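Local coordinates for protein (R)-2-hydroxyglutaryl-CoA dehydratase activating ATPase (Acidaminococcus fermentans, PDB 1HUX) that hydrolyses ATP at a very low rate to drive electron transfer that activates (R)-2-hydroxyglutaryl-CoA dehydratase, using one [4Fe-4S] cluster per homodimer, at residues 4-9 with 60-65; 12-17 with 29-34. All blocks are in the same frame, centred on the assembly; numbering follows the deposited sequence.

Contact 1. Residues 4-9 with 60-65; sequences YTLGID and AFTLAT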
ATOM      1  N   TYR A   4     -38.990  20.052   6.032  1.00 17.02           N
ATOM      2  CA  TYR A   4     -38.137  18.888   6.252  1.00 17.02           C
ATOM      3  C   TYR A   4     -37.298  18.575   5.037  1.00 17.02           C
ATOM      4  O   TYR A   4     -37.802  18.578   3.914  1.00 17.02           O
ATOM      5  CB  TYR A   4     -38.985  17.660   6.614  1.00 10.23           C
ATOM      6  CG  TYR A   4     -39.725  17.781   7.925  1.00 10.23           C
ATOM      7  CD1 TYR A   4     -40.867  18.564   8.034  1.00 10.23           C
ATOM      8  CD2 TYR A   4     -39.266  17.126   9.058  1.00 10.23           C
ATOM      9  CE1 TYR A   4     -41.537  18.692   9.247  1.00 10.23           C
ATOM     10  CE2 TYR A   4     -39.920  17.242  10.276  1.00 10.23           C
ATOM     11  CZ  TYR A   4     -41.052  18.024  10.371  1.00 10.23           C
ATOM     12  OH  TYR A   4     -41.675  18.137  11.606  1.00 10.23           O
ATOM     13  N   THR A   5     -36.014  18.307   5.271  1.00 12.77           N
ATOM     14  CA  THR A   5     -35.084  17.991   4.181  1.00 12.77           C
ATOM     15  C   THR A   5     -34.326  16.704   4.426  1.00 12.77           C
ATOM     16  O   THR A   5     -34.160  16.245   5.564  1.00 12.77           O
ATOM     17  CB  THR A   5     -34.041  19.127   3.934  1.00 10.27           C
ATOM     18  OG1 THR A   5     -33.783  19.818   5.168  1.00 10.27           O
ATOM     19  CG2 THR A   5     -34.556  20.110   2.865  1.00 10.27           C
ATOM     20  N   LEU A   6     -33.842  16.138   3.336  1.00 11.15           N
ATOM     21  CA  LEU A   6     -33.142  14.883   3.408  1.00 11.15           C
ATOM     22  C   LEU A   6     -31.719  14.947   2.870  1.00 11.15           C
ATOM     23  O   LEU A   6     -31.492  15.285   1.698  1.00 11.15           O
ATOM     24  CB  LEU A   6     -33.942  13.816   2.639  1.00 11.07           C
ATOM     25  CG  LEU A   6     -33.316  12.426   2.573  1.00 11.07           C
ATOM     26  CD1 LEU A   6     -33.325  11.813   3.954  1.00 11.07           C
ATOM     27  CD2 LEU A   6     -34.064  11.573   1.591  1.00 11.07           C
ATOM     28  N   GLY A   7     -30.772  14.613   3.751  1.00 15.44           N
ATOM     29  CA  GLY A   7     -29.367  14.560   3.388  1.00 15.44           C
ATOM     30  C   GLY A   7     -28.974  13.094   3.264  1.00 15.44           C
ATOM     31  O   GLY A   7     -29.235  12.294   4.175  1.00 15.44           O
ATOM     32  N   ILE A   8     -28.363  12.738   2.135  1.00 11.25           N
ATOM     33  CA  ILE A   8     -27.946  11.364   1.887  1.00 11.25           C
ATOM     34  C   ILE A   8     -26.475  11.293   1.488  1.00 11.25           C
ATOM     35  O   ILE A   8     -26.072  11.784   0.426  1.00 11.25           O
ATOM     36  CB  ILE A   8     -28.778  10.706   0.756  1.00 26.22           C
ATOM     37  CG1 ILE A   8     -30.264  10.897   1.025  1.00 26.22           C
ATOM     38  CG2 ILE A   8     -28.481   9.208   0.680  1.00 26.22           C
ATOM     39  CD1 ILE A   8     -31.137  10.490  -0.148  1.00 26.22           C
ATOM     40  N   ASP A   9     -25.686  10.664   2.355  1.00 12.20           N
ATOM     41  CA  ASP A   9     -24.253  10.482   2.133  1.00 12.20           C
ATOM     42  C   ASP A   9     -23.975   9.026   1.783  1.00 12.20           C
ATOM     43  O   ASP A   9     -23.857   8.190   2.673  1.00 12.20           O
ATOM     44  CB  ASP A   9     -23.491  10.852   3.409  1.00 26.65           C
ATOM     45  CG  ASP A   9     -21.985  10.821   3.222  1.00 26.65           C
ATOM     46  OD1 ASP A   9     -21.261  10.923   4.239  1.00 26.65           O
ATOM     47  OD2 ASP A   9     -21.529  10.707   2.056  1.00 26.65           O
ATOM     48  N   ALA A  60     -38.952  18.352   1.592  1.00 10.23           N
ATOM     49  CA  ALA A  60     -38.966  19.563   0.766  1.00 10.23           C
ATOM     50  C   ALA A  60     -37.904  19.482  -0.338  1.00 10.23           C
ATOM     51  O   ALA A  60     -38.158  19.782  -1.508  1.00 10.23           O
ATOM     52  CB  ALA A  60     -38.720  20.763   1.642  1.00 10.23           C
ATOM     53  N   PHE A  61     -36.705  19.064   0.039  1.00 19.42           N
ATOM     54  CA  PHE A  61     -35.629  18.938  -0.928  1.00 19.42           C
ATOM     55  C   PHE A  61     -34.746  17.763  -0.499  1.00 19.42           C
ATOM     56  O   PHE A  61     -34.569  17.502   0.697  1.00 19.42           O
ATOM     57  CB  PHE A  61     -34.815  20.241  -0.975  1.00 12.88           C
ATOM     58  CG  PHE A  61     -33.967  20.385  -2.207  1.00 12.88           C
ATOM     59  CD1 PHE A  61     -34.523  20.831  -3.391  1.00 12.88           C
ATOM     60  CD2 PHE A  61     -32.608  20.073  -2.184  1.00 12.88           C
ATOM     61  CE1 PHE A  61     -33.749  20.977  -4.554  1.00 12.88           C
ATOM     62  CE2 PHE A  61     -31.809  20.210  -3.346  1.00 12.88           C
ATOM     63  CZ  PHE A  61     -32.386  20.665  -4.531  1.00 12.88           C
ATOM     64  N   THR A  62     -34.212  17.044  -1.475  1.00 11.67           N
ATOM     65  CA  THR A  62     -33.352  15.917  -1.178  1.00 11.67           C
ATOM     66  C   THR A  62     -32.012  16.137  -1.869  1.00 11.67           C
ATOM     67  O   THR A  62     -31.946  16.415  -3.070  1.00 11.67           O
ATOM     68  CB  THR A  62     -33.994  14.570  -1.642  1.00 48.86           C
ATOM     69  OG1 THR A  62     -35.107  14.261  -0.794  1.00 48.86           O
ATOM     70  CG2 THR A  62     -32.982  13.426  -1.573  1.00 48.86           C
ATOM     71  N   LEU A  63     -30.945  16.009  -1.088  1.00 11.62           N
ATOM     72  CA  LEU A  63     -29.612  16.210  -1.602  1.00 11.62           C
ATOM     73  C   LEU A  63     -28.722  15.025  -1.272  1.00 11.62           C
ATOM     74  O   LEU A  63     -28.580  14.648  -0.110  1.00 11.62           O
ATOM     75  CB  LEU A  63     -29.033  17.488  -1.002  1.00 10.23           C
ATOM     76  CG  LEU A  63     -28.327  18.390  -2.010  1.00 10.23           C
ATOM     77  CD1 LEU A  63     -28.141  19.757  -1.358  1.00 10.23           C
ATOM     78  CD2 LEU A  63     -26.999  17.771  -2.460  1.00 10.23           C
ATOM     79  N   ALA A  64     -28.119  14.449  -2.302  1.00 22.49           N
ATOM     80  CA  ALA A  64     -27.242  13.307  -2.128  1.00 22.49           C
ATOM     81  C   ALA A  64     -25.781  13.666  -2.342  1.00 22.49           C
ATOM     82  O   ALA A  64     -25.455  14.510  -3.172  1.00 22.49           O
ATOM     83  CB  ALA A  64     -27.643  12.196  -3.086  1.00 45.61           C
ATOM     84  N   THR A  65     -24.907  12.997  -1.592  1.00 43.07           N
ATOM     85  CA  THR A  65     -23.467  13.210  -1.674  1.00 43.07           C
ATOM     86  C   THR A  65     -22.755  11.890  -1.399  1.00 43.07           C
ATOM     87  O   THR A  65     -23.380  10.913  -0.991  1.00 43.07           O
ATOM     88  CB  THR A  65     -23.004  14.249  -0.622  1.00 43.50           C
ATOM     89  OG1 THR A  65     -21.582  14.418  -0.697  1.00 43.50           O
ATOM     90  CG2 THR A  65     -23.392  13.796   0.786  1.00 43.50           C
TER
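Leu-6 and Thr-62 lie side by side and point the same way, on the sheet face they share with Ile-8 and Ala-64. The leucine methyl CD2 lies 3.8 Å from Thr-62 CG2, and the same threonine methyl takes Ile-8 CD1 at 3.7 Å. Thr-62 reaches both because its CG2 stands anti to the backbone N (OG1 at chi1 -71°), while OG1 rests against the aliphatic part of Leu-6. A glycine in place of Thr-62 would probably leave Leu-6 CD2 and Ile-8 CD1 without the methyl they share and loosen both chain ends on that side.

On the face of Thr-5 and Leu-63, Thr-65 CG2 packs over Ile-8 O at 3.4 Å and obliquely against Asp-9. Its OG1 is hydrogen-bonded to Met-80 O in strand 78-80.

The backbones set this pairing. Leu-6 N bonds Phe-61 O, Leu-63 N bonds Leu-6 O (2.9 Å, 174° at the hydrogen), Ile-8 N bonds Leu-63 O, and Thr-65 N bonds Ile-8 O. This alternation, with strand axes 14° apart, is that of a parallel pair.

These strands are the parallel neighbours of a mixed five-stranded sheet ordered 3-2-1-4-5, as in the actin fold, with strand 14-21 beyond 4-10 and strand 78-80 beyond 61-65. Helix 245-257 packs on the face of Thr-5, Phe-61 and Leu-63, where Thr-5 meets Ala-254 and Tyr-255, and Leu-63 meets Tyr-253.

Contact 2. Residues 12-17 with 29-34; sequences STASKC and KSLVAV. With ADP (adenosine-5'-diphosphate), chain D.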
ATOM      1  N   SER A  12     -18.492   4.458   0.306  1.00 37.08           N
ATOM      2  CA  SER A  12     -18.066   3.170  -0.251  1.00 37.08           C
ATOM      3  C   SER A  12     -18.306   2.025   0.749  1.00 37.08           C
ATOM      4  O   SER A  12     -18.455   0.863   0.371  1.00 37.08           O
ATOM      5  CB  SER A  12     -16.582   3.234  -0.616  1.00 37.69           C
ATOM      6  OG  SER A  12     -15.806   3.537   0.533  1.00 37.69           O
ATOM      7  N   THR A  13     -18.358   2.379   2.026  1.00 24.99           N
ATOM      8  CA  THR A  13     -18.567   1.426   3.107  1.00 24.99           C
ATOM      9  C   THR A  13     -20.010   1.412   3.583  1.00 24.99           C
ATOM     10  O   THR A  13     -20.603   0.359   3.802  1.00 24.99           O
ATOM     11  CB  THR A  13     -17.654   1.786   4.317  1.00 16.19           C
ATOM     12  OG1 THR A  13     -16.320   1.376   4.022  1.00 16.19           O
ATOM     13  CG2 THR A  13     -18.125   1.129   5.616  1.00 16.19           C
ATOM     14  N   ALA A  14     -20.574   2.594   3.758  1.00 33.16           N
ATOM     15  CA  ALA A  14     -21.930   2.672   4.246  1.00 33.16           C
ATOM     16  C   ALA A  14     -22.657   3.839   3.633  1.00 33.16           C
ATOM     17  O   ALA A  14     -22.058   4.683   2.976  1.00 33.16           O
ATOM     18  CB  ALA A  14     -21.915   2.811   5.750  1.00 10.23           C
ATOM     19  N   SER A  15     -23.962   3.877   3.862  1.00 16.06           N
ATOM     20  CA  SER A  15     -24.803   4.946   3.360  1.00 16.06           C
ATOM     21  C   SER A  15     -25.470   5.534   4.593  1.00 16.06           C
ATOM     22  O   SER A  15     -26.160   4.821   5.335  1.00 16.06           O
ATOM     23  CB  SER A  15     -25.842   4.376   2.395  1.00 25.70           C
ATOM     24  OG  SER A  15     -26.449   5.398   1.644  1.00 25.70           O
ATOM     25  N   LYS A  16     -25.227   6.823   4.837  1.00 11.97           N
ATOM     26  CA  LYS A  16     -25.806   7.509   5.997  1.00 11.97           C
ATOM     27  C   LYS A  16     -26.877   8.477   5.519  1.00 11.97           C
ATOM     28  O   LYS A  16     -26.800   9.008   4.398  1.00 11.97           O
ATOM     29  CB  LYS A  16     -24.734   8.281   6.787  1.00 10.23           C
ATOM     30  CG  LYS A  16     -23.739   7.436   7.627  1.00 10.23           C
ATOM     31  CD  LYS A  16     -22.768   6.651   6.762  1.00 10.23           C
ATOM     32  CE  LYS A  16     -21.963   7.541   5.829  1.00 10.23           C
ATOM     33  NZ  LYS A  16     -21.123   6.724   4.901  1.00 10.23           N
ATOM     34  N   CYS A  17     -27.879   8.697   6.370  1.00 10.23           N
ATOM     35  CA  CYS A  17     -28.978   9.588   6.049  1.00 10.23           C
ATOM     36  C   CYS A  17     -29.334  10.489   7.196  1.00 10.23           C
ATOM     37  O   CYS A  17     -29.287  10.098   8.373  1.00 10.23           O
ATOM     38  CB  CYS A  17     -30.224   8.800   5.664  1.00 25.82           C
ATOM     39  SG  CYS A  17     -30.272   8.207   3.967  1.00 25.82           S
ATOM     40  N   LYS A  29     -31.888   9.949  11.683  1.00 19.58           N
ATOM     41  CA  LYS A  29     -30.718   9.570  10.891  1.00 19.58           C
ATOM     42  C   LYS A  29     -30.720   8.072  10.704  1.00 19.58           C
ATOM     43  O   LYS A  29     -31.429   7.359  11.405  1.00 19.58           O
ATOM     44  CB  LYS A  29     -29.427   9.964  11.609  1.00 19.19           C
ATOM     45  CG  LYS A  29     -29.249   9.320  12.978  1.00 19.19           C
ATOM     46  CD  LYS A  29     -27.799   9.346  13.385  1.00 19.19           C
ATOM     47  CE  LYS A  29     -27.614   8.855  14.790  1.00 19.19           C
ATOM     48  NZ  LYS A  29     -28.228   9.847  15.714  1.00 19.19           N
ATOM     49  N   SER A  30     -29.919   7.592   9.767  1.00 32.63           N
ATOM     50  CA  SER A  30     -29.841   6.165   9.545  1.00 32.63           C
ATOM     51  C   SER A  30     -28.487   5.794   8.930  1.00 32.63           C
ATOM     52  O   SER A  30     -27.767   6.655   8.407  1.00 32.63           O
ATOM     53  CB  SER A  30     -31.010   5.713   8.654  1.00 10.23           C
ATOM     54  OG  SER A  30     -30.763   5.934   7.275  1.00 10.23           O
ATOM     55  N   LEU A  31     -28.142   4.510   9.004  1.00 13.85           N
ATOM     56  CA  LEU A  31     -26.878   4.024   8.475  1.00 13.85           C
ATOM     57  C   LEU A  31     -27.040   2.581   8.020  1.00 13.85           C
ATOM     58  O   LEU A  31     -27.465   1.727   8.793  1.00 13.85           O
ATOM     59  CB  LEU A  31     -25.811   4.124   9.570  1.00 12.10           C
ATOM     60  CG  LEU A  31     -24.407   3.560   9.346  1.00 12.10           C
ATOM     61  CD1 LEU A  31     -23.876   3.831   7.953  1.00 12.10           C
ATOM     62  CD2 LEU A  31     -23.520   4.189  10.365  1.00 12.10           C
ATOM     63  N   VAL A  32     -26.688   2.314   6.770  1.00 11.13           N
ATOM     64  CA  VAL A  32     -26.824   0.979   6.214  1.00 11.13           C
ATOM     65  C   VAL A  32     -25.582   0.557   5.444  1.00 11.13           C
ATOM     66  O   VAL A  32     -25.123   1.279   4.553  1.00 11.13           O
ATOM     67  CB  VAL A  32     -28.037   0.909   5.256  1.00 26.67           C
ATOM     68  CG1 VAL A  32     -28.051  -0.439   4.513  1.00 26.67           C
ATOM     69  CG2 VAL A  32     -29.321   1.122   6.033  1.00 26.67           C
ATOM     70  N   ALA A  33     -25.062  -0.628   5.760  1.00 15.09           N
ATOM     71  CA  ALA A  33     -23.861  -1.106   5.090  1.00 15.09           C
ATOM     72  C   ALA A  33     -24.053  -1.148   3.588  1.00 15.09           C
ATOM     73  O   ALA A  33     -25.160  -1.267   3.085  1.00 15.09           O
ATOM     74  CB  ALA A  33     -23.454  -2.466   5.622  1.00 32.49           C
ATOM     75  N   VAL A  34     -22.971  -0.966   2.863  1.00 31.52           N
ATOM     76  CA  VAL A  34     -23.074  -0.959   1.435  1.00 31.52           C
ATOM     77  C   VAL A  34     -22.465  -2.225   0.911  1.00 31.52           C
ATOM     78  O   VAL A  34     -21.254  -2.401   0.955  1.00 31.52           O
ATOM     79  CB  VAL A  34     -22.348   0.265   0.851  1.00 10.23           C
ATOM     80  CG1 VAL A  34     -22.279   0.152  -0.668  1.00 10.23           C
ATOM     81  CG2 VAL A  34     -23.078   1.559   1.291  1.00 10.23           C
TER
HETATM   82  PB  ADP D 506     -17.445   5.874   3.555  1.00 47.40           P
HETATM   83  O1B ADP D 506     -16.473   7.019   3.508  1.00 52.98           O
HETATM   84  O2B ADP D 506     -18.948   6.290   3.562  1.00 51.19           O
HETATM   85  O3B ADP D 506     -17.147   4.773   2.553  1.00 40.91           O
HETATM   86  PA  ADP D 506     -17.514   5.766   6.373  1.00 30.62           P
HETATM   87  O1A ADP D 506     -18.927   5.485   6.809  1.00 43.37           O
HETATM   88  O2A ADP D 506     -16.990   7.120   6.558  1.00 13.33           O
HETATM   89  O3A ADP D 506     -17.324   5.241   4.880  1.00 17.84           O
HETATM   90  O5' ADP D 506     -16.583   4.692   7.017  1.00 42.87           O
HETATM   91  C5' ADP D 506     -16.405   4.705   8.332  1.00 44.56           C
HETATM   92  C4' ADP D 506     -15.244   3.900   8.782  1.00 50.86           C
HETATM   93  O4' ADP D 506     -15.261   3.827  10.239  1.00 56.51           O
HETATM   94  C3' ADP D 506     -15.070   2.369   8.274  1.00 26.09           C
HETATM   95  O3' ADP D 506     -13.674   2.018   8.110  1.00 39.80           O
HETATM   96  C2' ADP D 506     -15.797   1.672   9.407  1.00 31.00           C
HETATM   97  O2' ADP D 506     -15.467   0.270   9.675  1.00 45.67           O
HETATM   98  C1' ADP D 506     -15.387   2.534  10.594  1.00 32.96           C
HETATM   99  N9  ADP D 506     -16.130   2.327  11.858  1.00 40.19           N
HETATM  100  C8  ADP D 506     -17.459   2.255  11.963  1.00 25.16           C
HETATM  101  N7  ADP D 506     -17.847   2.081  13.155  1.00 23.78           N
HETATM  102  C5  ADP D 506     -16.677   2.026  13.903  1.00 28.86           C
HETATM  103  C6  ADP D 506     -16.386   1.873  15.301  1.00 29.58           C
HETATM  104  N6  ADP D 506     -17.357   1.710  16.244  1.00 20.76           N
HETATM  105  N1  ADP D 506     -15.076   1.886  15.687  1.00 26.59           N
HETATM  106  C2  ADP D 506     -14.117   2.037  14.761  1.00 34.60           C
HETATM  107  N3  ADP D 506     -14.292   2.194  13.434  1.00 20.60           N
HETATM  108  C4  ADP D 506     -15.602   2.179  13.074  1.00 36.76           C
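Lys-16 runs alongside Leu-31, with Lys-16 CG 3.6 Å from Leu-31 CD1, the two side chains pointing the same way from a non-hydrogen-bonded antiparallel pair. Bends at chi2 (70°) and chi3 (57°) then carry the ammonium group back along its own strand to the diphosphate. There NZ lies 2.6 Å from ADP O2B and hydrogen-bonds ADP O1A at 3.2 Å, so it spans the beta and alpha phosphates. NZ also donates to Ala-14 O (3.0 Å), from well above that carbonyl's plane. This third contact ties the ammonium group to the backbone of Ala-14, and the lysine's positive charge would be expected to offset part of the negative charge of the phosphates.

ADP O3B is gripped from the turn before the strand. Ser-12 OG donates to ADP O3B at 2.7 Å. Thr-13 N donates to the same oxygen, to which Ser-12 N adds a weak, bent bond.

Val-34 closes over the start of the strand. Its CG2 lies against the Ala-14 backbone, while its N donates to Thr-13 O at 2.9 Å from above the carbonyl plane. Between Ser-15 and Val-32, and again between Cys-17 and Ser-30, paired N-H...O bonds mark the hydrogen-bonded sites of the hairpin. On the face of these four residues Ser-30 OG sits 3.3 Å from Cys-17 CB and bonds the Ser-44 carbonyl in helix 40-52. Gln-243 and Tyr-244 both touch Leu-31, and Gln-243 NE2 also bonds ADP. The turn at Ser-12 and Thr-13, between strands 4-10 and 14-21, is consistent with the phosphate-1 loop of actin-fold ATPases, and the hairpin follows it.

In the fold
Contacts 1 and 2 belong to one mixed sheet, ordered 25-33, 14-21, 4-10, 61-65, 78-80, with centres 14 Å apart. The loop closed by contact 1 encloses contact 2 in sequence, and neighbouring strands 4-10 and 14-21 join them: Asp-9 N probably hydrogen-bonds Lys-16 O at 2.9 Å, and Ile-8 CG2 packs on Cys-17 SG at 3.9 Å. The nucleotide lies at the contact 2 end. There the 12-17 segment touches ADP directly, whereas the Asp-9 side chain of contact 1 comes within about 5 Å of ADP and about 4 Å of the Lys-16 side chain, nearest atoms. Contact 1 thus reaches the phosphate site at its Asp-9 end, while its Tyr-4 end lies far off.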